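Local coordinates for protein pre-crRNA processing endonuclease (Streptococcus pyogenes serotype M1, PDB 3VZH) that probably cleaves precursor CRISPR RNA as a Cas5d endoribonuclease, supplying the guide RNAs of a bacterial adaptive immune system, at residues Q16-T21 with V137-R142. Numbering follows the deposited sequence.
Sequences QRALFT and VFLGTR
Loop against edge strand is the theme where residues 137-142, in the loop between helix 118-130 and strand 147-150 of this Cas5-family protein, close on strand 17-18 and the residues after it. Strand 17-18 is outermost in a three-stranded antiparallel sheet and pairs through Ala18 with Leu92 of strand 88-93. Across the contact one hydrogen bond joins the backbones: Leu19 N gives its hydrogen to Leu139 O at 3.0 Å. It is nearly straight (169°), with the donor tilted 22° from the carbonyl plane. The same oxygen also receives a CA-H...O contact from Ala18 CA at 3.4 Å. One residue further on, Gly140 CA approaches Leu19 O to 3.1 Å, a second CA-H...O contact. Gly140 has a positive phi, which favours glycine, and its bare CA also lies close to the Phe20 ring.

Apolar contacts flank this backbone seam. Leu139 CB packs on Ala18 CB at 3.8 Å, while Leu139 CD1 lies 3.6 Å from Arg17 O; the Ala18 and Leu139 side chains also touch Val95. With CG anti to its carbonyl carbon (chi1 -63°), Phe20 swings its ring back obliquely, bringing CE1 3.7 Å from Gly140 N. Elsewhere the methyl CG2 of Thr141 meets Leu19 CB at 3.7 Å, while its OG1 is hydrogen-bonded to Glu143 OE1. A single conventional hydrogen bond beside two CA-H...O contacts is consistent with a fixed register, and small apolar contacts join the loop to strand 17-18 and the two residues after it.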
loop_
_atom_site.group_PDB
_atom_site.type_symbol
_atom_site.label_atom_id
_atom_site.label_comp_id
_atom_site.label_asym_id
_atom_site.label_seq_id
_atom_site.Cartn_x
_atom_site.Cartn_y
_atom_site.Cartn_z
ATOM N N GLN A 16 -9.377 -11.686 -5.646
ATOM C CA GLN A 16 -10.638 -12.236 -5.175
ATOM C C GLN A 16 -10.831 -12.119 -3.648
ATOM O O GLN A 16 -11.979 -12.021 -3.163
ATOM C CB GLN A 16 -10.701 -13.744 -5.578
ATOM C CG GLN A 16 -11.028 -13.934 -7.073
ATOM C CD GLN A 16 -12.208 -13.077 -7.505
ATOM O OE1 GLN A 16 -12.056 -12.139 -8.303
ATOM N NE2 GLN A 16 -13.387 -13.376 -6.968
ATOM N N ARG A 17 -9.721 -12.222 -2.898
ATOM C CA ARG A 17 -9.746 -12.133 -1.446
ATOM C C ARG A 17 -8.595 -11.257 -0.940
ATOM O O ARG A 17 -7.516 -11.206 -1.573
ATOM C CB ARG A 17 -9.536 -13.528 -0.863
ATOM C CG ARG A 17 -10.709 -14.480 -1.190
ATOM C CD ARG A 17 -11.992 -14.003 -0.506
ATOM N NE ARG A 17 -13.053 -15.014 -0.491
ATOM C CZ ARG A 17 -14.028 -15.093 -1.378
ATOM N NH1 ARG A 17 -14.082 -14.238 -2.406
ATOM N NH2 ARG A 17 -14.954 -16.065 -1.237
ATOM N N ALA A 18 -8.832 -10.589 0.184
ATOM C CA ALA A 18 -7.808 -9.787 0.875
ATOM C C ALA A 18 -8.029 -9.958 2.371
ATOM O O ALA A 18 -9.174 -10.212 2.822
ATOM C CB ALA A 18 -7.879 -8.289 0.486
ATOM N N LEU A 19 -6.941 -9.859 3.120
ATOM C CA LEU A 19 -7.007 -9.953 4.583
ATOM C C LEU A 19 -6.006 -8.968 5.131
ATOM O O LEU A 19 -4.807 -9.299 5.265
ATOM C CB LEU A 19 -6.677 -11.361 5.098
ATOM C CG LEU A 19 -6.702 -11.585 6.617
ATOM C CD1 LEU A 19 -8.102 -11.246 7.106
ATOM C CD2 LEU A 19 -6.334 -13.023 7.050
ATOM N N PHE A 20 -6.493 -7.812 5.569
ATOM C CA PHE A 20 -5.573 -6.767 6.120
ATOM C C PHE A 20 -5.689 -6.781 7.624
ATOM O O PHE A 20 -6.706 -6.412 8.167
ATOM C CB PHE A 20 -6.036 -5.421 5.529
ATOM C CG PHE A 20 -5.896 -5.389 4.045
ATOM C CD1 PHE A 20 -4.660 -5.676 3.454
ATOM C CD2 PHE A 20 -6.962 -5.061 3.212
ATOM C CE1 PHE A 20 -4.489 -5.685 2.105
ATOM C CE2 PHE A 20 -6.758 -5.051 1.825
ATOM C CZ PHE A 20 -5.525 -5.344 1.294
ATOM N N THR A 21 -4.679 -7.246 8.345
ATOM C CA THR A 21 -4.924 -7.358 9.784
ATOM C C THR A 21 -4.138 -6.276 10.577
ATOM O O THR A 21 -3.356 -5.460 10.008
ATOM C CB THR A 21 -4.527 -8.753 10.268
ATOM O OG1 THR A 21 -3.174 -8.965 9.862
ATOM C CG2 THR A 21 -5.412 -9.769 9.565
ATOM N N VAL A 137 2.735 -10.921 -5.528
ATOM C CA VAL A 137 2.007 -9.901 -4.826
ATOM C C VAL A 137 0.841 -10.561 -4.052
ATOM O O VAL A 137 0.093 -11.362 -4.617
ATOM C CB VAL A 137 1.447 -8.950 -5.904
ATOM C CG1 VAL A 137 0.366 -8.101 -5.320
ATOM C CG2 VAL A 137 2.585 -8.069 -6.427
ATOM N N PHE A 138 0.755 -10.216 -2.770
ATOM C CA PHE A 138 -0.187 -10.815 -1.763
ATOM C C PHE A 138 -1.004 -9.701 -1.178
ATOM O O PHE A 138 -0.487 -8.573 -1.000
ATOM C CB PHE A 138 0.624 -11.585 -0.679
ATOM C CG PHE A 138 1.372 -12.761 -1.244
ATOM C CD1 PHE A 138 0.689 -13.819 -1.877
ATOM C CD2 PHE A 138 2.761 -12.824 -1.186
ATOM C CE1 PHE A 138 1.362 -14.928 -2.408
ATOM C CE2 PHE A 138 3.441 -13.927 -1.727
ATOM C CZ PHE A 138 2.747 -14.973 -2.338
ATOM N N LEU A 139 -2.297 -9.963 -0.920
ATOM C CA LEU A 139 -3.182 -8.913 -0.383
ATOM C C LEU A 139 -3.392 -9.118 1.121
ATOM O O LEU A 139 -4.431 -9.702 1.566
ATOM C CB LEU A 139 -4.529 -8.925 -1.117
ATOM C CG LEU A 139 -4.368 -8.765 -2.601
ATOM C CD1 LEU A 139 -5.670 -8.698 -3.411
ATOM C CD2 LEU A 139 -3.502 -7.513 -2.915
ATOM N N GLY A 140 -2.356 -8.748 1.889
ATOM C CA GLY A 140 -2.415 -8.701 3.324
ATOM C C GLY A 140 -1.951 -10.022 3.905
ATOM O O GLY A 140 -1.411 -10.062 5.000
ATOM N N THR A 141 -2.184 -11.110 3.194
ATOM C CA THR A 141 -1.735 -12.436 3.620
ATOM C C THR A 141 -1.385 -13.402 2.480
ATOM O O THR A 141 -1.903 -13.241 1.378
ATOM C CB THR A 141 -2.843 -13.063 4.483
ATOM O OG1 THR A 141 -2.322 -14.190 5.154
ATOM C CG2 THR A 141 -3.984 -13.493 3.605
ATOM N N ARG A 142 -0.552 -14.436 2.735
ATOM C CA ARG A 142 -0.056 -15.329 1.652
ATOM C C ARG A 142 -1.079 -16.131 0.856
ATOM O O ARG A 142 -0.814 -16.515 -0.289
ATOM C CB ARG A 142 1.125 -16.228 2.086
ATOM C CG ARG A 142 2.484 -15.918 1.435
ATOM C CD ARG A 142 3.679 -16.445 2.239
ATOM N NE ARG A 142 4.888 -16.769 1.441
ATOM C CZ ARG A 142 5.781 -15.868 0.988
ATOM N NH1 ARG A 142 5.636 -14.578 1.234
ATOM N NH2 ARG A 142 6.831 -16.257 0.281
#